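Local coordinates for putative acetamidase/formamidase (Yersinia enterocolitica subsp. palearctica serotype O:3, PDB 5UBU), which probably hydrolyses non-peptide carbon-nitrogen bonds in linear amides and binds sodium ions, at residues E31-K34 with E35-Y38; L79-P82 with F83-P86; A223-G226 with D227-C231; A270-L273 with E274-T277; A280-D283 with L284-L288. All blocks are in the same frame, centred on the assembly; numbering follows the deposited sequence.

Interaction 1: residues E31-K34 with E35-Y38; sequences EMQK and EFHY
The Phe36 ring carries the side chain of Gln33 on one face. Gln33 CG stands over the ring centre, 3.8 Å from the Phe36 centroid and only 4° off the ring normal. This is a CH-pi contact, and CG lies almost equally far from all six ring carbons. The Gln33 amide is not stacked on the ring, because its plane is turned 39° from it. On the His37 ring, Glu35 O sits over one face, offset toward the rim. Gln33 NE2 also approaches His37, coming obliquely to 3.8 Å from His37 CE1. The Gln33 amide stands nearly upright to that imidazole.

The contact is the C-terminal end of helix 30-33 and the loop leading to strand 39-40. Lys34 leaves the helix with positive phi, and Glu35 N bonds back to Gln33 O at 2.8 Å. With Lys34 at the centre, this is a classic gamma turn. It reverses the chain sharply enough for Phe36 and His37 to fall beside Gln33.

The Gln33 side chain first runs away from its own backbone N (chi1 -179°) and then bends at chi2. The bend carries its amide to the turn. NE2 donates a nearly straight bond to Glu35 O at 3.0 Å, within the amide plane but from above the carbonyl plane of Glu35. The other end, OE1, accepts from Gly89 N and Asn88 ND2, so both ends of this buried amide are bonded. Phe36 also packs on Arg61, Pro86 and Asn88, while Lys34 and Glu35 are exposed.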
loop_
_atom_site.group_PDB
_atom_site.type_symbol
_atom_site.label_atom_id
_atom_site.label_comp_id
_atom_site.label_asym_id
_atom_site.label_seq_id
_atom_site.Cartn_x
_atom_site.Cartn_y
_atom_site.Cartn_z
ATOM N N GLU B 31 11.599 -31.866 -26.053
ATOM C CA GLU B 31 11.062 -32.355 -27.329
ATOM C C GLU B 31 9.548 -32.592 -27.188
ATOM O O GLU B 31 8.800 -32.379 -28.134
ATOM C CB GLU B 31 11.826 -33.622 -27.764
ATOM C CG GLU B 31 11.929 -33.901 -29.269
ATOM C CD GLU B 31 10.720 -34.561 -29.918
ATOM O OE1 GLU B 31 10.776 -34.759 -31.154
ATOM O OE2 GLU B 31 9.726 -34.901 -29.221
HETATM N N MSE B 32 9.106 -33.011 -26.001
HETATM C CA MSE B 32 7.676 -33.240 -25.744
HETATM C C MSE B 32 6.962 -31.926 -25.563
HETATM O O MSE B 32 5.837 -31.754 -26.034
HETATM C CB MSE B 32 7.451 -34.082 -24.488
HETATM C CG MSE B 32 5.980 -34.501 -24.339
HETATM SE SE MSE B 32 5.695 -35.572 -22.696
HETATM C CE MSE B 32 6.208 -37.347 -23.391
ATOM N N GLN B 33 7.614 -30.999 -24.866
ATOM C CA GLN B 33 7.052 -29.676 -24.610
ATOM C C GLN B 33 6.857 -28.847 -25.892
ATOM O O GLN B 33 5.857 -28.147 -26.025
ATOM C CB GLN B 33 7.940 -28.910 -23.615
ATOM C CG GLN B 33 7.444 -27.515 -23.251
ATOM C CD GLN B 33 6.097 -27.525 -22.549
ATOM O OE1 GLN B 33 5.831 -28.377 -21.691
ATOM N NE2 GLN B 33 5.254 -26.545 -22.870
ATOM N N LYS B 34 7.820 -28.934 -26.809
ATOM C CA LYS B 34 7.816 -28.213 -28.110
ATOM C C LYS B 34 8.019 -26.704 -27.959
ATOM O O LYS B 34 9.034 -26.184 -28.430
ATOM C CB LYS B 34 6.579 -28.532 -28.964
ATOM C CG LYS B 34 6.500 -30.004 -29.337
ATOM C CD LYS B 34 5.412 -30.360 -30.338
ATOM C CE LYS B 34 5.444 -31.869 -30.578
ATOM N NZ LYS B 34 4.419 -32.366 -31.544
ATOM N N GLU B 35 7.065 -26.022 -27.322
ATOM C CA GLU B 35 7.201 -24.595 -27.080
ATOM C C GLU B 35 6.798 -24.290 -25.634
ATOM O O GLU B 35 5.752 -24.729 -25.142
ATOM C CB GLU B 35 6.440 -23.706 -28.094
ATOM C CG GLU B 35 4.921 -23.626 -28.013
ATOM C CD GLU B 35 4.364 -22.460 -28.859
ATOM O OE1 GLU B 35 4.991 -21.364 -28.858
ATOM O OE2 GLU B 35 3.287 -22.622 -29.495
ATOM N N PHE B 36 7.668 -23.570 -24.933
ATOM C CA PHE B 36 7.419 -23.176 -23.559
ATOM C C PHE B 36 6.512 -21.957 -23.588
ATOM O O PHE B 36 6.572 -21.170 -24.536
ATOM C CB PHE B 36 8.737 -22.889 -22.860
ATOM C CG PHE B 36 9.562 -24.116 -22.613
ATOM C CD1 PHE B 36 10.248 -24.724 -23.653
ATOM C CD2 PHE B 36 9.649 -24.666 -21.339
ATOM C CE1 PHE B 36 10.990 -25.868 -23.433
ATOM C CE2 PHE B 36 10.402 -25.803 -21.111
ATOM C CZ PHE B 36 11.072 -26.406 -22.160
ATOM N N HIS B 37 5.673 -21.791 -22.564
ATOM C CA HIS B 37 4.724 -20.667 -22.538
ATOM C C HIS B 37 5.025 -19.586 -21.530
ATOM O O HIS B 37 5.545 -19.855 -20.443
ATOM C CB HIS B 37 3.290 -21.163 -22.303
ATOM C CG HIS B 37 2.857 -22.230 -23.258
ATOM N ND1 HIS B 37 2.773 -23.557 -22.890
ATOM C CD2 HIS B 37 2.525 -22.179 -24.573
ATOM C CE1 HIS B 37 2.381 -24.272 -23.930
ATOM N NE2 HIS B 37 2.227 -23.461 -24.963
ATOM N N TYR B 38 4.661 -18.364 -21.917
ATOM C CA TYR B 38 4.819 -17.165 -21.095
ATOM C C TYR B 38 3.471 -16.631 -20.583
ATOM O O TYR B 38 3.411 -15.543 -19.997
ATOM C CB TYR B 38 5.620 -16.097 -21.851
ATOM C CG TYR B 38 7.071 -16.488 -21.996
ATOM C CD1 TYR B 38 7.994 -16.155 -21.001
ATOM C CD2 TYR B 38 7.524 -17.208 -23.102
ATOM C CE1 TYR B 38 9.329 -16.513 -21.109
ATOM C CE2 TYR B 38 8.860 -17.564 -23.217
ATOM C CZ TYR B 38 9.758 -17.215 -22.213
ATOM O OH TYR B 38 11.084 -17.563 -22.300
#

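Interaction 2: residues L79-P82 with F83-P86; sequences LKMP and FLNP
Two backbone hydrogen bonds fold Lys80 to Leu84 into overlapping turns. Phe83 N donates to Lys80 O at 2.8 Å, in the carbonyl plane and on a lone pair. The peptide between Met81 and Pro82 is cis, and the backbone angles of these two residues fit a type VIa beta turn. Leu84 N then bonds to Pro82 O, also at 2.8 Å. This second bond makes Phe83 the centre of an inverse gamma turn. Its donor is tilted 34° from the carbonyl plane.

The apolar contacts gather on Leu84. Met81 bends at both chi2 and chi3, which brings its selenomethionine end back to the Leu84 side chain. Its CE touches Leu84 CG at 3.6 Å, and its SE lies 3.7 Å from Leu84 CD1. Leu79 comes to Leu84 from another direction, crossing it at about a right angle, with CD1 4.1 Å from Leu84 CD2. Pro82 and Phe83 lie side by side and point the same way. Pro82 CD is 4.2 Å from Phe83 CD2.

One contact is between a carbonyl and an aromatic edge. Lys80 O lies in the plane of the Phe83 ring, 3.4 Å from CD2, so the same oxygen meets both the amide and the ring edge of Phe83.

Outside the turn, Phe83 packs on Ile179 of the second subunit, and Leu84 O accepts from Ser184 OG. The Leu84 side chain is about 7 Å from a bound sodium ion. The polar work here is done by main-chain atoms, and the side chains between the two segments add apolar packing.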
loop_
_atom_site.group_PDB
_atom_site.type_symbol
_atom_site.label_atom_id
_atom_site.label_comp_id
_atom_site.label_asym_id
_atom_site.label_seq_id
_atom_site.Cartn_x
_atom_site.Cartn_y
_atom_site.Cartn_z
ATOM N N LEU B 79 16.639 -9.386 -22.670
ATOM C CA LEU B 79 15.323 -9.705 -22.107
ATOM C C LEU B 79 14.306 -8.607 -22.374
ATOM O O LEU B 79 14.657 -7.430 -22.505
ATOM C CB LEU B 79 15.442 -9.880 -20.594
ATOM C CG LEU B 79 16.466 -10.892 -20.079
ATOM C CD1 LEU B 79 16.576 -10.790 -18.564
ATOM C CD2 LEU B 79 16.114 -12.305 -20.511
ATOM N N LYS B 80 13.039 -9.011 -22.440
ATOM C CA LYS B 80 11.910 -8.100 -22.649
ATOM C C LYS B 80 10.902 -8.445 -21.550
ATOM O O LYS B 80 10.295 -9.514 -21.583
ATOM C CB LYS B 80 11.298 -8.313 -24.039
ATOM C CG LYS B 80 10.422 -7.168 -24.555
ATOM C CD LYS B 80 9.921 -7.423 -25.965
ATOM C CE LYS B 80 11.045 -7.419 -27.001
ATOM N NZ LYS B 80 10.526 -7.614 -28.378
HETATM N N MSE B 81 10.743 -7.565 -20.560
HETATM C CA MSE B 81 9.784 -7.819 -19.480
HETATM C C MSE B 81 8.381 -7.700 -20.049
HETATM O O MSE B 81 8.162 -6.894 -20.947
HETATM C CB MSE B 81 9.962 -6.838 -18.320
HETATM C CG MSE B 81 11.320 -6.908 -17.628
HETATM SE SE MSE B 81 11.598 -8.631 -16.696
HETATM C CE MSE B 81 12.878 -9.286 -18.027
ATOM N N PRO B 82 7.411 -8.478 -19.556
ATOM C CA PRO B 82 7.566 -9.458 -18.469
ATOM C C PRO B 82 7.832 -10.896 -18.945
ATOM O O PRO B 82 7.513 -11.839 -18.217
ATOM C CB PRO B 82 6.197 -9.388 -17.794
ATOM C CG PRO B 82 5.246 -9.160 -18.939
ATOM C CD PRO B 82 6.009 -8.407 -20.016
ATOM N N PHE B 83 8.426 -11.067 -20.131
ATOM C CA PHE B 83 8.681 -12.409 -20.664
ATOM C C PHE B 83 9.846 -13.143 -19.995
ATOM O O PHE B 83 10.950 -13.217 -20.527
ATOM C CB PHE B 83 8.871 -12.379 -22.188
ATOM C CG PHE B 83 7.666 -11.883 -22.939
ATOM C CD1 PHE B 83 6.681 -12.769 -23.344
ATOM C CD2 PHE B 83 7.518 -10.529 -23.250
ATOM C CE1 PHE B 83 5.567 -12.318 -24.043
ATOM C CE2 PHE B 83 6.411 -10.073 -23.949
ATOM C CZ PHE B 83 5.430 -10.968 -24.342
ATOM N N LEU B 84 9.559 -13.658 -18.804
ATOM C CA LEU B 84 10.477 -14.469 -18.022
ATOM C C LEU B 84 9.689 -15.699 -17.586
ATOM O O LEU B 84 8.460 -15.740 -17.703
ATOM C CB LEU B 84 10.985 -13.740 -16.779
ATOM C CG LEU B 84 11.930 -12.537 -16.920
ATOM C CD1 LEU B 84 12.305 -12.035 -15.529
ATOM C CD2 LEU B 84 13.187 -12.912 -17.709
ATOM N N ASN B 85 10.401 -16.698 -17.087
ATOM C CA ASN B 85 9.791 -17.927 -16.588
ATOM C C ASN B 85 9.056 -18.748 -17.664
ATOM O O ASN B 85 7.833 -18.886 -17.621
ATOM C CB ASN B 85 8.843 -17.626 -15.407
ATOM C CG ASN B 85 9.506 -16.818 -14.306
ATOM O OD1 ASN B 85 10.734 -16.769 -14.193
ATOM N ND2 ASN B 85 8.686 -16.179 -13.479
ATOM N N PRO B 86 9.803 -19.285 -18.644
ATOM C CA PRO B 86 9.181 -20.138 -19.654
ATOM C C PRO B 86 8.548 -21.335 -18.944
ATOM O O PRO B 86 9.209 -21.979 -18.125
ATOM C CB PRO B 86 10.366 -20.577 -20.515
ATOM C CG PRO B 86 11.554 -20.407 -19.639
ATOM C CD PRO B 86 11.249 -19.165 -18.868
#

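Interaction 3: residues A223-G226 with D227-C231; sequences ACQG and DGEIC
Asp227 begins the second segment and is joined to Gln225 through water. Water 1 donates to Asp227 OD1 at 2.8 Å and to Gln225 O at 2.9 Å. The other carboxylate oxygen, OD2, accepts from Val309 N of the third subunit. Asp227 O also accepts from Tyr281 OH of that subunit, so this residue links the loop to the subunit interface.

Gly228 follows with positive phi, at the third position of a type II beta turn from Gly226 to Glu229. A CB there would jam against the carbonyl oxygen of the residue before it, so the backbone calls for glycine.

Glu229 closes the turn. Its N donates to Gly226 O at 3.1 Å, from well above the carbonyl plane. The same oxygen takes a weak bond from Gln225 NE2 at 3.3 Å. The Glu229 side chain extends away from its own backbone N (chi1 -167°) and crosses that of Gln225 obliquely, with the amide and carboxylate planes 14° apart and stacked. Gln225 NE2 is 3.7 Å from Glu229 CB.

Gln225 NE2 also donates to Asp195 O, and its OE1 bonds to His169 NE2. Asp195 is a sodium ligand, and the Glu229 side chain lies about 4 Å from a bound sodium ion. The bonds at both ends of the Gln225 amide probably fix its rotation, and so hold its plane against the Glu229 carboxylate beside the metal site.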
loop_
_atom_site.group_PDB
_atom_site.type_symbol
_atom_site.label_atom_id
_atom_site.label_comp_id
_atom_site.label_asym_id
_atom_site.label_seq_id
_atom_site.Cartn_x
_atom_site.Cartn_y
_atom_site.Cartn_z
ATOM N N ALA B 223 17.762 -22.529 -7.201
ATOM C CA ALA B 223 18.713 -23.330 -6.419
ATOM C C ALA B 223 18.668 -22.913 -4.952
ATOM O O ALA B 223 19.076 -23.664 -4.077
ATOM C CB ALA B 223 20.122 -23.177 -6.970
ATOM N N CYS B 224 18.182 -21.698 -4.716
ATOM C CA CYS B 224 18.038 -21.123 -3.379
ATOM C C CYS B 224 17.303 -19.805 -3.537
ATOM O O CYS B 224 17.197 -19.310 -4.653
ATOM C CB CYS B 224 19.414 -20.890 -2.744
ATOM S SG CYS B 224 20.556 -19.955 -3.797
ATOM N N GLN B 225 16.783 -19.247 -2.443
ATOM C CA GLN B 225 16.092 -17.950 -2.488
ATOM C C GLN B 225 15.860 -17.365 -1.108
ATOM O O GLN B 225 15.473 -18.078 -0.178
ATOM C CB GLN B 225 14.730 -18.040 -3.192
ATOM C CG GLN B 225 13.980 -16.707 -3.290
ATOM C CD GLN B 225 12.559 -16.855 -3.760
ATOM O OE1 GLN B 225 12.286 -17.479 -4.781
ATOM N NE2 GLN B 225 11.644 -16.254 -3.025
ATOM N N GLY B 226 16.053 -16.050 -1.006
ATOM C CA GLY B 226 15.819 -15.340 0.234
ATOM C C GLY B 226 14.354 -14.920 0.330
ATOM O O GLY B 226 13.617 -14.925 -0.669
ATOM N N ASP B 227 13.924 -14.573 1.541
ATOM C CA ASP B 227 12.558 -14.135 1.766
ATOM C C ASP B 227 12.399 -12.786 1.074
ATOM O O ASP B 227 13.097 -11.825 1.399
ATOM C CB ASP B 227 12.259 -14.016 3.265
ATOM C CG ASP B 227 12.343 -15.353 4.000
ATOM O OD1 ASP B 227 12.449 -16.416 3.340
ATOM O OD2 ASP B 227 12.288 -15.343 5.251
ATOM N N GLY B 228 11.500 -12.744 0.096
ATOM C CA GLY B 228 11.241 -11.543 -0.681
ATOM C C GLY B 228 11.908 -11.512 -2.051
ATOM O O GLY B 228 11.470 -10.752 -2.912
ATOM N N GLU B 229 12.965 -12.321 -2.254
ATOM C CA GLU B 229 13.709 -12.390 -3.532
ATOM C C GLU B 229 14.035 -10.941 -3.911
ATOM O O GLU B 229 13.909 -10.538 -5.079
ATOM C CB GLU B 229 12.821 -13.070 -4.576
ATOM C CG GLU B 229 13.500 -13.518 -5.862
ATOM C CD GLU B 229 12.506 -14.071 -6.873
ATOM O OE1 GLU B 229 11.351 -13.605 -6.873
ATOM O OE2 GLU B 229 12.881 -14.949 -7.692
ATOM N N ILE B 230 14.475 -10.179 -2.908
ATOM C CA ILE B 230 14.677 -8.739 -3.075
ATOM C C ILE B 230 15.365 -8.133 -4.284
ATOM O O ILE B 230 14.916 -7.059 -4.690
ATOM C CB ILE B 230 15.255 -8.011 -1.859
ATOM C CG1 ILE B 230 16.421 -8.795 -1.320
ATOM C CG2 ILE B 230 14.161 -7.723 -0.878
ATOM C CD1 ILE B 230 17.237 -7.995 -0.342
ATOM N N CYS B 231 16.384 -8.754 -4.895
ATOM C CA CYS B 231 17.016 -8.109 -6.072
ATOM C C CYS B 231 16.239 -8.329 -7.371
ATOM O O CYS B 231 16.590 -7.745 -8.402
ATOM C CB CYS B 231 18.465 -8.541 -6.261
ATOM S SG CYS B 231 18.699 -10.152 -7.024
HETATM O O HOH W 1 14.461 -18.156 2.528
#

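Interaction 4: residues A270-L273 with E274-T277; sequences ARPL and EDAT
Pro272 O and Leu273 O accept from N-H groups of the first turn of helix 273-291, those of Asp275 to Thr277. Pro272 O takes weak bonds from Asp275 N at 3.1 Å and from Ala276 N at 3.5 Å. Leu273 O is held twice by Thr277. Its N donates at 3.2 Å and its OG1 at 3.0 Å, from opposite faces of the carbonyl plane. A chi1 of -47° sets the hydroxyl beside its own backbone N, so both donors of Thr277 reach the one oxygen.

Pro272 occupies the N-cap position and follows a cis peptide bond. Segment 270-273 joins the end of strand 263-270 to the start of the helix. The Pro272 ring meets two acidic side chains. Glu274 bends at chi2 and brings its carboxylate to CB and CG of the ring. Asp275 OD2 lies 3.8 Å from Pro272 CD.

Ala276 packs against Ala270, CB to CB at 4.4 Å, and its CB is equally far from Leu273 CD1. Glu274 OE1 accepts a weak hydrogen bond from Leu273 N of the third subunit. Asp275 OD1 forms a salt bridge with Arg278, and its OD2 bonds to Thr135 OG1 of the second subunit.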
loop_
_atom_site.group_PDB
_atom_site.type_symbol
_atom_site.label_atom_id
_atom_site.label_comp_id
_atom_site.label_asym_id
_atom_site.label_seq_id
_atom_site.Cartn_x
_atom_site.Cartn_y
_atom_site.Cartn_z
ATOM N N ALA B 270 -0.978 -10.554 -3.729
ATOM C CA ALA B 270 -1.579 -9.246 -4.024
ATOM C C ALA B 270 -0.625 -8.082 -3.732
ATOM O O ALA B 270 0.537 -8.281 -3.384
ATOM C CB ALA B 270 -2.854 -9.070 -3.193
ATOM N N ARG B 271 -1.142 -6.875 -3.941
ATOM C CA ARG B 271 -0.467 -5.625 -3.607
ATOM C C ARG B 271 -1.566 -4.748 -3.009
ATOM O O ARG B 271 -2.686 -4.757 -3.529
ATOM C CB ARG B 271 0.144 -4.903 -4.801
ATOM C CG ARG B 271 1.324 -5.589 -5.450
ATOM C CD ARG B 271 2.070 -4.597 -6.334
ATOM N NE ARG B 271 3.267 -5.182 -6.943
ATOM C CZ ARG B 271 4.239 -4.490 -7.546
ATOM N NH1 ARG B 271 4.194 -3.161 -7.607
ATOM N NH2 ARG B 271 5.287 -5.134 -8.064
ATOM N N PRO B 272 -1.288 -3.988 -1.945
ATOM C CA PRO B 272 0.018 -3.920 -1.291
ATOM C C PRO B 272 0.327 -5.192 -0.495
ATOM O O PRO B 272 -0.513 -6.098 -0.430
ATOM C CB PRO B 272 -0.108 -2.691 -0.408
ATOM C CG PRO B 272 -1.558 -2.638 -0.064
ATOM C CD PRO B 272 -2.289 -3.138 -1.274
ATOM N N LEU B 273 1.518 -5.263 0.094
ATOM C CA LEU B 273 1.915 -6.480 0.812
ATOM C C LEU B 273 0.998 -6.847 1.989
ATOM O O LEU B 273 0.878 -8.029 2.296
ATOM C CB LEU B 273 3.397 -6.416 1.238
ATOM C CG LEU B 273 4.036 -7.697 1.795
ATOM C CD1 LEU B 273 4.054 -8.781 0.726
ATOM C CD2 LEU B 273 5.449 -7.442 2.295
ATOM N N GLU B 274 0.348 -5.863 2.629
ATOM C CA GLU B 274 -0.579 -6.155 3.736
ATOM C C GLU B 274 -1.748 -7.033 3.267
ATOM O O GLU B 274 -2.208 -7.917 3.994
ATOM C CB GLU B 274 -1.346 -4.933 4.285
ATOM C CG GLU B 274 -0.667 -3.663 4.674
ATOM C CD GLU B 274 -0.388 -2.722 3.524
ATOM O OE1 GLU B 274 0.250 -3.194 2.592
ATOM O OE2 GLU B 274 -0.721 -1.501 3.616
ATOM N N ASP B 275 -2.272 -6.725 2.082
ATOM C CA ASP B 275 -3.407 -7.468 1.565
ATOM C C ASP B 275 -3.032 -8.896 1.212
ATOM O O ASP B 275 -3.863 -9.801 1.357
ATOM C CB ASP B 275 -4.085 -6.731 0.400
ATOM C CG ASP B 275 -4.946 -5.549 0.861
ATOM O OD1 ASP B 275 -5.152 -5.376 2.095
ATOM O OD2 ASP B 275 -5.443 -4.820 -0.038
ATOM N N ALA B 276 -1.788 -9.102 0.780
ATOM C CA ALA B 276 -1.331 -10.449 0.471
ATOM C C ALA B 276 -1.336 -11.246 1.770
ATOM O O ALA B 276 -1.762 -12.413 1.805
ATOM C CB ALA B 276 0.057 -10.428 -0.130
ATOM N N THR B 277 -0.880 -10.593 2.840
ATOM C CA THR B 277 -0.820 -11.217 4.162
ATOM C C THR B 277 -2.228 -11.467 4.727
ATOM O O THR B 277 -2.465 -12.490 5.348
ATOM C CB THR B 277 -0.020 -10.360 5.146
ATOM O OG1 THR B 277 1.211 -9.945 4.540
ATOM C CG2 THR B 277 0.255 -11.144 6.432
#

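Interaction 5: residues A280-D283 with L284-L288; sequences AYRD and LIYWL
Helix 273-291 runs through both segments, and Arg282 and Tyr286 meet one turn apart along it. The Arg282 aliphatic chain lies over one face of the Tyr286 ring. CG makes a CH-pi contact 4.1 Å from the Tyr286 centroid, 24° off the ring normal. CD reaches Tyr286 OH at 3.4 Å, and NE is 3.5 Å from Tyr286 CE2. The Arg282 chain bends at chi3 (73°), and the hydroxyl comes to lie over one face of the guanidinium. The two planes are 30° apart, so the groups overlap obliquely.

Arg282 O lies over the same ring, 3.5 Å from Tyr286 CG, and accepts from Tyr286 N at 3.0 Å. The helix bonds repeat from Ala280 O to Leu284 N, from Tyr281 O to Ile285 N and from Asp283 O to Trp287 N.

The Arg282 guanidinium pairs with Asp133 and bonds to Met137 O, both of the second subunit. Tyr281 OH donates to Asp227 O of the third subunit. Asp283 OD2 turns inward to Ser266 and Arg257, and Leu284 packs on strands 263-270 and 319-326. This is a helix packed on a beta sheet, with its other side at subunit interfaces.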
loop_
_atom_site.group_PDB
_atom_site.type_symbol
_atom_site.label_atom_id
_atom_site.label_comp_id
_atom_site.label_asym_id
_atom_site.label_seq_id
_atom_site.Cartn_x
_atom_site.Cartn_y
_atom_site.Cartn_z
ATOM N N ALA B 280 -3.760 -14.523 3.034
ATOM C CA ALA B 280 -3.153 -15.750 3.543
ATOM C C ALA B 280 -3.697 -16.108 4.916
ATOM O O ALA B 280 -4.193 -17.230 5.123
ATOM C CB ALA B 280 -1.640 -15.615 3.594
ATOM N N TYR B 281 -3.602 -15.173 5.858
ATOM C CA TYR B 281 -4.116 -15.446 7.191
ATOM C C TYR B 281 -5.599 -15.766 7.216
ATOM O O TYR B 281 -6.002 -16.692 7.909
ATOM C CB TYR B 281 -3.797 -14.346 8.207
ATOM C CG TYR B 281 -2.532 -14.580 9.002
ATOM C CD1 TYR B 281 -2.424 -15.698 9.830
ATOM C CD2 TYR B 281 -1.495 -13.657 9.011
ATOM C CE1 TYR B 281 -1.294 -15.928 10.594
ATOM C CE2 TYR B 281 -0.371 -13.862 9.795
ATOM C CZ TYR B 281 -0.278 -15.010 10.585
ATOM O OH TYR B 281 0.842 -15.240 11.351
ATOM N N ARG B 282 -6.406 -15.034 6.454
ATOM C CA ARG B 282 -7.849 -15.293 6.462
ATOM C C ARG B 282 -8.149 -16.683 5.887
ATOM O O ARG B 282 -9.019 -17.405 6.393
ATOM C CB ARG B 282 -8.630 -14.242 5.699
ATOM C CG ARG B 282 -10.109 -14.329 6.046
ATOM C CD ARG B 282 -10.972 -13.325 5.346
ATOM N NE ARG B 282 -11.151 -13.627 3.932
ATOM C CZ ARG B 282 -11.952 -12.953 3.113
ATOM N NH1 ARG B 282 -12.018 -13.302 1.834
ATOM N NH2 ARG B 282 -12.671 -11.926 3.558
ATOM N N ASP B 283 -7.426 -17.048 4.832
ATOM C CA ASP B 283 -7.624 -18.354 4.204
ATOM C C ASP B 283 -7.254 -19.453 5.188
ATOM O O ASP B 283 -7.934 -20.475 5.251
ATOM C CB ASP B 283 -6.776 -18.529 2.954
ATOM C CG ASP B 283 -7.084 -19.830 2.234
ATOM O OD1 ASP B 283 -8.204 -19.948 1.700
ATOM O OD2 ASP B 283 -6.208 -20.725 2.179
ATOM N N LEU B 284 -6.168 -19.241 5.934
ATOM C CA LEU B 284 -5.724 -20.215 6.925
ATOM C C LEU B 284 -6.816 -20.409 7.979
ATOM O O LEU B 284 -7.160 -21.541 8.323
ATOM C CB LEU B 284 -4.407 -19.775 7.575
ATOM C CG LEU B 284 -3.786 -20.719 8.607
ATOM C CD1 LEU B 284 -3.580 -22.102 8.018
ATOM C CD2 LEU B 284 -2.470 -20.155 9.090
ATOM N N ILE B 285 -7.376 -19.298 8.459
ATOM C CA ILE B 285 -8.456 -19.333 9.454
ATOM C C ILE B 285 -9.657 -20.111 8.916
ATOM O O ILE B 285 -10.236 -20.920 9.633
ATOM C CB ILE B 285 -8.872 -17.913 9.900
ATOM C CG1 ILE B 285 -7.730 -17.277 10.697
ATOM C CG2 ILE B 285 -10.113 -17.962 10.785
ATOM C CD1 ILE B 285 -7.932 -15.814 11.018
ATOM N N TYR B 286 -10.027 -19.877 7.659
ATOM C CA TYR B 286 -11.158 -20.606 7.093
ATOM C C TYR B 286 -10.849 -22.108 6.949
ATOM O O TYR B 286 -11.747 -22.958 7.075
ATOM C CB TYR B 286 -11.623 -20.036 5.754
ATOM C CG TYR B 286 -12.210 -18.640 5.784
ATOM C CD1 TYR B 286 -12.848 -18.127 6.923
ATOM C CD2 TYR B 286 -12.286 -17.890 4.612
ATOM C CE1 TYR B 286 -13.417 -16.856 6.911
ATOM C CE2 TYR B 286 -12.880 -16.636 4.597
ATOM C CZ TYR B 286 -13.447 -16.126 5.745
ATOM O OH TYR B 286 -14.027 -14.878 5.723
ATOM N N TRP B 287 -9.580 -22.412 6.694
ATOM C CA TRP B 287 -9.120 -23.784 6.550
ATOM C C TRP B 287 -9.178 -24.489 7.904
ATOM O O TRP B 287 -9.655 -25.627 7.997
ATOM C CB TRP B 287 -7.713 -23.785 5.935
ATOM C CG TRP B 287 -7.131 -25.117 5.580
ATOM C CD1 TRP B 287 -7.795 -26.307 5.437
ATOM C CD2 TRP B 287 -5.808 -25.347 5.093
ATOM N NE1 TRP B 287 -6.936 -27.283 5.016
ATOM C CE2 TRP B 287 -5.712 -26.720 4.779
ATOM C CE3 TRP B 287 -4.677 -24.534 4.936
ATOM C CZ2 TRP B 287 -4.533 -27.301 4.320
ATOM C CZ3 TRP B 287 -3.503 -25.110 4.478
ATOM C CH2 TRP B 287 -3.443 -26.483 4.170
ATOM N N LEU B 288 -8.736 -23.797 8.954
ATOM C CA LEU B 288 -8.759 -24.347 10.309
ATOM C C LEU B 288 -10.193 -24.610 10.787
ATOM O O LEU B 288 -10.442 -25.602 11.474
ATOM C CB LEU B 288 -8.023 -23.418 11.279
ATOM C CG LEU B 288 -6.521 -23.252 11.023
ATOM C CD1 LEU B 288 -5.931 -22.163 11.898
ATOM C CD2 LEU B 288 -5.778 -24.561 11.229
#

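The five contacts follow one another along the chain, and none nests in or crosses another. Interaction 1 turns the chain from helix 30-33 toward strand 39-40. Interaction 2 closes turns between helix 75-78 and strand 87-93. These two touch: Tyr38 CE1 packs 3.6 Å from Phe83 C, and Phe36 CB 3.7 Å from Pro86 CB. Interaction 3 closes a turn in the loop between strands 214-222 and 236-237, near the sodium ions. Interaction 4 starts helix 273-291 after strand 263-270, and interaction 5 lies farther along that helix. Their centres are 15 Å apart. Interactions 3, 4 and 5 all touch the third subunit, where Asp227 and Tyr281 join interactions 3 and 5 between chains.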